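PDB 4UUL: L-lactate dehydrogenase from Trichomonas vaginalis, which catalyses the NAD-dependent interconversion of lactate and pyruvate and probably, like related malate dehydrogenases, that of malate and oxaloacetate. Local coordinates for residues D179-G184 with S286-V291; D193-T198 with D307-K312. The protein carries 1 engineered substitution. All coordinates share one frame; numbering follows the deposited sequence.

Contact 1 of 2, residues D179-G184 with S286-V291; sequences DIIVWG and SFPCNV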
loop_
_atom_site.group_PDB
_atom_site.type_symbol
_atom_site.label_atom_id
_atom_site.label_comp_id
_atom_site.label_asym_id
_atom_site.label_seq_id
_atom_site.Cartn_x
_atom_site.Cartn_y
_atom_site.Cartn_z
ATOM N N ASP B 179 -19.573 0.286 18.053
ATOM C CA ASP B 179 -20.658 -0.673 17.815
ATOM C C ASP B 179 -21.557 -0.336 16.644
ATOM O O ASP B 179 -22.747 -0.669 16.659
ATOM C CB ASP B 179 -21.472 -0.909 19.089
ATOM C CG ASP B 179 -20.652 -1.523 20.179
ATOM O OD1 ASP B 179 -19.726 -2.307 19.890
ATOM O OD2 ASP B 179 -20.922 -1.197 21.346
ATOM N N ILE B 180 -21.001 0.242 15.594
ATOM C CA ILE B 180 -21.649 0.246 14.273
ATOM C C ILE B 180 -21.488 -1.138 13.642
ATOM O O ILE B 180 -20.414 -1.717 13.705
ATOM C CB ILE B 180 -21.044 1.324 13.359
ATOM C CG1 ILE B 180 -21.325 2.709 13.937
ATOM C CG2 ILE B 180 -21.559 1.166 11.934
ATOM C CD1 ILE B 180 -20.666 3.827 13.143
ATOM N N ILE B 181 -22.561 -1.670 13.040
ATOM C CA ILE B 181 -22.499 -3.011 12.485
ATOM C C ILE B 181 -23.092 -3.008 11.085
ATOM O O ILE B 181 -24.106 -2.350 10.842
ATOM C CB ILE B 181 -23.333 -3.991 13.338
ATOM C CG1 ILE B 181 -22.922 -3.916 14.811
ATOM C CG2 ILE B 181 -23.246 -5.413 12.767
ATOM C CD1 ILE B 181 -23.937 -4.573 15.711
ATOM N N VAL B 182 -22.482 -3.785 10.188
ATOM C CA VAL B 182 -23.061 -4.025 8.876
ATOM C C VAL B 182 -23.514 -5.485 8.857
ATOM O O VAL B 182 -22.707 -6.380 9.091
ATOM C CB VAL B 182 -22.015 -3.759 7.768
ATOM C CG1 VAL B 182 -22.528 -4.259 6.527
ATOM C CG2 VAL B 182 -21.712 -2.281 7.739
ATOM N N TRP B 183 -24.818 -5.706 8.684
ATOM C CA TRP B 183 -25.359 -7.057 8.752
ATOM C C TRP B 183 -25.817 -7.544 7.363
ATOM O O TRP B 183 -26.296 -6.743 6.550
ATOM C CB TRP B 183 -26.616 -7.130 9.638
ATOM C CG TRP B 183 -26.587 -6.626 11.036
ATOM C CD1 TRP B 183 -26.660 -5.328 11.445
ATOM C CD2 TRP B 183 -26.625 -7.424 12.224
ATOM N NE1 TRP B 183 -26.736 -5.268 12.818
ATOM C CE2 TRP B 183 -26.723 -6.545 13.322
ATOM C CE3 TRP B 183 -26.578 -8.806 12.463
ATOM C CZ2 TRP B 183 -26.800 -7.002 14.629
ATOM C CZ3 TRP B 183 -26.710 -9.256 13.770
ATOM C CH2 TRP B 183 -26.799 -8.356 14.823
ATOM N N GLY B 184 -25.768 -8.852 7.170
ATOM C CA GLY B 184 -26.473 -9.461 6.062
ATOM C C GLY B 184 -25.665 -9.534 4.801
ATOM O O GLY B 184 -24.479 -9.903 4.799
ATOM N N SER B 286 -23.302 -11.315 7.020
ATOM C CA SER B 286 -22.451 -10.473 7.829
ATOM C C SER B 286 -23.041 -10.275 9.224
ATOM O O SER B 286 -24.227 -9.934 9.381
ATOM C CB SER B 286 -22.235 -9.115 7.147
ATOM O OG SER B 286 -21.323 -8.350 7.916
ATOM N N PHE B 287 -22.231 -10.595 10.224
ATOM C CA PHE B 287 -22.574 -10.449 11.649
ATOM C C PHE B 287 -21.539 -9.577 12.341
ATOM O O PHE B 287 -20.388 -9.507 11.877
ATOM C CB PHE B 287 -22.493 -11.795 12.369
ATOM C CG PHE B 287 -23.640 -12.766 12.093
ATOM C CD1 PHE B 287 -24.814 -12.686 12.784
ATOM C CD2 PHE B 287 -23.514 -13.758 11.148
ATOM C CE1 PHE B 287 -25.846 -13.569 12.586
ATOM C CE2 PHE B 287 -24.544 -14.678 10.941
ATOM C CZ PHE B 287 -25.686 -14.593 11.678
ATOM N N PRO B 288 -21.919 -8.994 13.484
ATOM C CA PRO B 288 -20.883 -8.420 14.363
ATOM C C PRO B 288 -20.073 -9.546 14.993
ATOM O O PRO B 288 -20.650 -10.451 15.642
ATOM C CB PRO B 288 -21.684 -7.657 15.395
ATOM C CG PRO B 288 -22.980 -8.448 15.505
ATOM C CD PRO B 288 -23.258 -9.012 14.088
ATOM N N CYS B 289 -18.761 -9.530 14.777
ATOM C CA CYS B 289 -17.897 -10.609 15.211
ATOM C C CYS B 289 -16.721 -10.145 16.046
ATOM O O CYS B 289 -16.255 -8.992 15.929
ATOM C CB CYS B 289 -17.341 -11.387 14.004
ATOM S SG CYS B 289 -18.595 -12.274 13.035
ATOM N N ASN B 290 -16.228 -11.060 16.858
ATOM C CA ASN B 290 -14.880 -10.952 17.360
ATOM C C ASN B 290 -14.123 -12.242 17.037
ATOM O O ASN B 290 -14.712 -13.174 16.463
ATOM C CB ASN B 290 -14.843 -10.528 18.835
ATOM C CG ASN B 290 -15.602 -11.401 19.739
ATOM O OD1 ASN B 290 -15.670 -12.624 19.590
ATOM N ND2 ASN B 290 -16.142 -10.765 20.794
ATOM N N VAL B 291 -12.812 -12.253 17.258
ATOM C CA VAL B 291 -12.023 -13.438 16.903
ATOM C C VAL B 291 -11.126 -13.728 18.098
ATOM O O VAL B 291 -10.508 -12.817 18.657
ATOM C CB VAL B 291 -11.153 -13.217 15.644
ATOM C CG1 VAL B 291 -10.479 -14.524 15.281
ATOM C CG2 VAL B 291 -12.001 -12.727 14.515
#
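Trp183 lays its indole against Pro288 where strand 177-183 meets strand 284-291 in a single antiparallel, hydrogen-bonded bridge between Gly184 and Ser286. The two backbone bonds of that bridge, Gly184 N to Ser286 O and Ser286 N to Gly184 O, are both 2.9 Å long. Along the tryptophan, CB starts beside Ser286 O; with CG anti to the carbonyl carbon (chi1 -54°), the ring is swung across to Pro288. Trp183 CZ3 comes within 3.5 Å of Pro288 CD. On its other flank Trp183 CZ3 touches Phe287 CD1 at 4.0 Å. Trp183 CH2, at the far end, has Pro288 CG 3.9 Å away. Pro288 CD thus makes a CH-pi contact over the face of the indole, 3.7 Å from the centroid of the six-membered ring of Trp183. Ile181 CG2 lies on the same face, itself packed against Pro288 CB at 3.8 Å. The five-membered ring leads away from the proline, and its NE1 donates to Asp193 OD2; with the proline against its face, this restrains the indole's rotation. Ser286 OG anchors the second strand with a 2.7 Å hydrogen bond to Val182 O, reached from above the carbonyl plane, and is also hydrogen-bonded to Ser155 OG. The contact is wholly buried in the C-terminal domain: strands 265-270 and 297-299 flank strand 284-291, and helix 156-170 packs against Ile180 and Val182.

Contact 2 of 2, residues D193-T198 with D307-K312; sequences DLTQAT and DWLREK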
loop_
_atom_site.group_PDB
_atom_site.type_symbol
_atom_site.label_atom_id
_atom_site.label_comp_id
_atom_site.label_asym_id
_atom_site.label_seq_id
_atom_site.Cartn_x
_atom_site.Cartn_y
_atom_site.Cartn_z
ATOM N N ASP B 193 -26.422 -0.716 10.390
ATOM C CA ASP B 193 -27.131 -0.585 11.652
ATOM C C ASP B 193 -26.425 0.367 12.607
ATOM O O ASP B 193 -25.252 0.140 12.983
ATOM C CB ASP B 193 -27.195 -1.971 12.279
ATOM C CG ASP B 193 -27.861 -2.013 13.656
ATOM O OD1 ASP B 193 -28.674 -1.128 13.968
ATOM O OD2 ASP B 193 -27.563 -2.983 14.396
ATOM N N LEU B 194 -27.107 1.442 12.954
ATOM C CA LEU B 194 -26.666 2.393 13.942
ATOM C C LEU B 194 -27.375 2.245 15.259
ATOM O O LEU B 194 -27.127 3.054 16.161
ATOM C CB LEU B 194 -26.845 3.818 13.419
ATOM C CG LEU B 194 -26.068 4.162 12.150
ATOM C CD1 LEU B 194 -26.237 5.649 11.768
ATOM C CD2 LEU B 194 -24.570 3.742 12.214
ATOM N N THR B 195 -28.295 1.296 15.379
ATOM C CA THR B 195 -29.145 1.214 16.590
ATOM C C THR B 195 -28.440 0.740 17.854
ATOM O O THR B 195 -28.981 0.925 18.942
ATOM C CB THR B 195 -30.408 0.383 16.368
ATOM O OG1 THR B 195 -30.063 -0.978 16.221
ATOM C CG2 THR B 195 -31.164 0.855 15.163
ATOM N N GLN B 196 -27.248 0.145 17.719
ATOM C CA GLN B 196 -26.437 -0.222 18.875
ATOM C C GLN B 196 -25.418 0.856 19.207
ATOM O O GLN B 196 -24.844 0.849 20.289
ATOM C CB GLN B 196 -25.615 -1.478 18.632
ATOM C CG GLN B 196 -26.201 -2.496 17.657
ATOM C CD GLN B 196 -27.461 -3.174 18.156
ATOM O OE1 GLN B 196 -27.719 -3.309 19.390
ATOM N NE2 GLN B 196 -28.228 -3.683 17.211
ATOM N N ALA B 197 -25.188 1.780 18.285
ATOM C CA ALA B 197 -23.960 2.552 18.329
ATOM C C ALA B 197 -23.962 3.629 19.408
ATOM O O ALA B 197 -24.988 4.277 19.693
ATOM C CB ALA B 197 -23.710 3.188 16.986
ATOM N N THR B 198 -22.792 3.815 19.992
ATOM C CA THR B 198 -22.587 4.871 20.968
ATOM C C THR B 198 -21.397 5.723 20.549
ATOM O O THR B 198 -20.614 5.345 19.681
ATOM C CB THR B 198 -22.319 4.334 22.382
ATOM O OG1 THR B 198 -21.263 3.359 22.352
ATOM C CG2 THR B 198 -23.593 3.711 22.979
ATOM N N ASP B 307 -37.691 -3.479 16.208
ATOM C CA ASP B 307 -38.575 -3.873 15.114
ATOM C C ASP B 307 -37.975 -3.499 13.770
ATOM O O ASP B 307 -38.052 -4.258 12.825
ATOM C CB ASP B 307 -39.977 -3.234 15.256
ATOM C CG ASP B 307 -40.771 -3.813 16.381
ATOM O OD1 ASP B 307 -40.409 -4.889 16.884
ATOM O OD2 ASP B 307 -41.771 -3.183 16.755
ATOM N N TRP B 308 -37.344 -2.345 13.675
ATOM C CA TRP B 308 -36.696 -1.931 12.443
ATOM C C TRP B 308 -35.614 -2.918 12.044
ATOM O O TRP B 308 -35.579 -3.405 10.911
ATOM C CB TRP B 308 -36.093 -0.527 12.584
ATOM C CG TRP B 308 -35.278 -0.100 11.380
ATOM C CD1 TRP B 308 -35.752 0.486 10.245
ATOM C CD2 TRP B 308 -33.857 -0.240 11.190
ATOM N NE1 TRP B 308 -34.719 0.707 9.350
ATOM C CE2 TRP B 308 -33.555 0.274 9.907
ATOM C CE3 TRP B 308 -32.831 -0.752 11.969
ATOM C CZ2 TRP B 308 -32.268 0.309 9.395
ATOM C CZ3 TRP B 308 -31.531 -0.699 11.458
ATOM C CH2 TRP B 308 -31.283 -0.199 10.174
ATOM N N LEU B 309 -34.745 -3.262 12.974
ATOM C CA LEU B 309 -33.648 -4.163 12.667
ATOM C C LEU B 309 -34.162 -5.541 12.331
ATOM O O LEU B 309 -33.641 -6.210 11.419
ATOM C CB LEU B 309 -32.621 -4.186 13.820
ATOM C CG LEU B 309 -31.374 -5.048 13.523
ATOM C CD1 LEU B 309 -30.656 -4.651 12.216
ATOM C CD2 LEU B 309 -30.400 -4.981 14.697
ATOM N N ARG B 310 -35.202 -5.991 13.021
ATOM C CA ARG B 310 -35.744 -7.338 12.746
ATOM C C ARG B 310 -36.175 -7.426 11.289
ATOM O O ARG B 310 -35.874 -8.381 10.585
ATOM C CB ARG B 310 -36.942 -7.616 13.658
ATOM C CG ARG B 310 -37.602 -9.018 13.505
ATOM C CD ARG B 310 -36.716 -10.080 14.095
ATOM N NE ARG B 310 -35.793 -10.621 13.112
ATOM C CZ ARG B 310 -34.671 -11.266 13.417
ATOM N NH1 ARG B 310 -34.277 -11.400 14.681
ATOM N NH2 ARG B 310 -33.911 -11.752 12.473
ATOM N N GLU B 311 -36.918 -6.426 10.837
ATOM C CA GLU B 311 -37.411 -6.398 9.485
ATOM C C GLU B 311 -36.244 -6.350 8.493
ATOM O O GLU B 311 -36.242 -7.069 7.493
ATOM C CB GLU B 311 -38.400 -5.231 9.289
ATOM C CG GLU B 311 -39.039 -5.169 7.897
ATOM C CD GLU B 311 -40.038 -4.035 7.733
ATOM O OE1 GLU B 311 -40.471 -3.454 8.757
ATOM O OE2 GLU B 311 -40.402 -3.733 6.572
ATOM N N LYS B 312 -35.238 -5.538 8.765
ATOM C CA LYS B 312 -34.100 -5.430 7.863
ATOM C C LYS B 312 -33.325 -6.754 7.776
ATOM O O LYS B 312 -32.911 -7.152 6.707
ATOM C CB LYS B 312 -33.141 -4.322 8.316
ATOM C CG LYS B 312 -33.644 -2.923 8.229
ATOM C CD LYS B 312 -33.981 -2.491 6.826
ATOM C CE LYS B 312 -32.740 -2.174 6.056
ATOM N NZ LYS B 312 -33.087 -1.740 4.655
#
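Asp193 OD1 is gripped twice by Thr195 and also reaches the rim of the Trp308 indole. Thr195 N donates to it over 2.8 Å, closing an Asx turn, and Thr195 OG1 adds a 2.7 Å bond to the syn lone pair of Asp193 OD1; the amide instead comes from above the carboxylate plane. The turn opens the loop that leaves strand 191-193 and crosses past strand 177-183 to strand 198-201, and it is here that the start of the long C-terminal helix 307-337 packs against the loop. Asp193 OD2 takes the amide of Gln196 and, from the neighbouring strand, the indole N-H of Trp183. Gln196 NE2 lies 3.0 Å from Asp193 OD2 in a nearly straight bond (171°) along its syn lone pair, the glutamine chain being folded back at chi2 (-67°) to bring the amide there. The same NE2 also donates to the backbone oxygen of Lys304, so the amide ties the turn to the segment leading into the helix. These donors satisfy both oxygens of the buried carboxylate and restrain its rotation, while Leu309 packs against it. From the helix, Trp308 presents its edge: CZ3 is 3.8 Å from Asp193 OD1, with carboxylate and ring planes 42° apart. Lys312 CG lies over one face of this ring, toward its rim, and Phe218 meets it edge-to-face. Thr195 CG2 approaches Trp308 CE3 obliquely at 3.9 Å. Leu309 lies across the aspartate at about a right angle, and its CD2 methyl sits 3.5 Å from Asp193 OD2 and 3.6 Å from Gln196 NE2.

Overall arrangement
Both contacts lie in the alpha/beta C-terminal domain, on the same side of the chain's centre, with their centres 12 Å apart. Their segments alternate along the chain: 179-184, 193-198, 286-291, then 307-312. The neighbouring strands 177-183 and 191-193 of one antiparallel sheet link them, through the backbone pairing of Ile181 with Asp193, the hydrogen bond from the Trp183 indole N-H to the Asp193 carboxylate, and packing of Ile181 CD1 on Gln196 CG. Contact 1 joins this sheet to the one containing strand 284-291, near the predicted proton acceptor His186, whereas contact 2 joins it to the long C-terminal helix, away from that site. Late parts of the domain close on its early strands in two adjacent places.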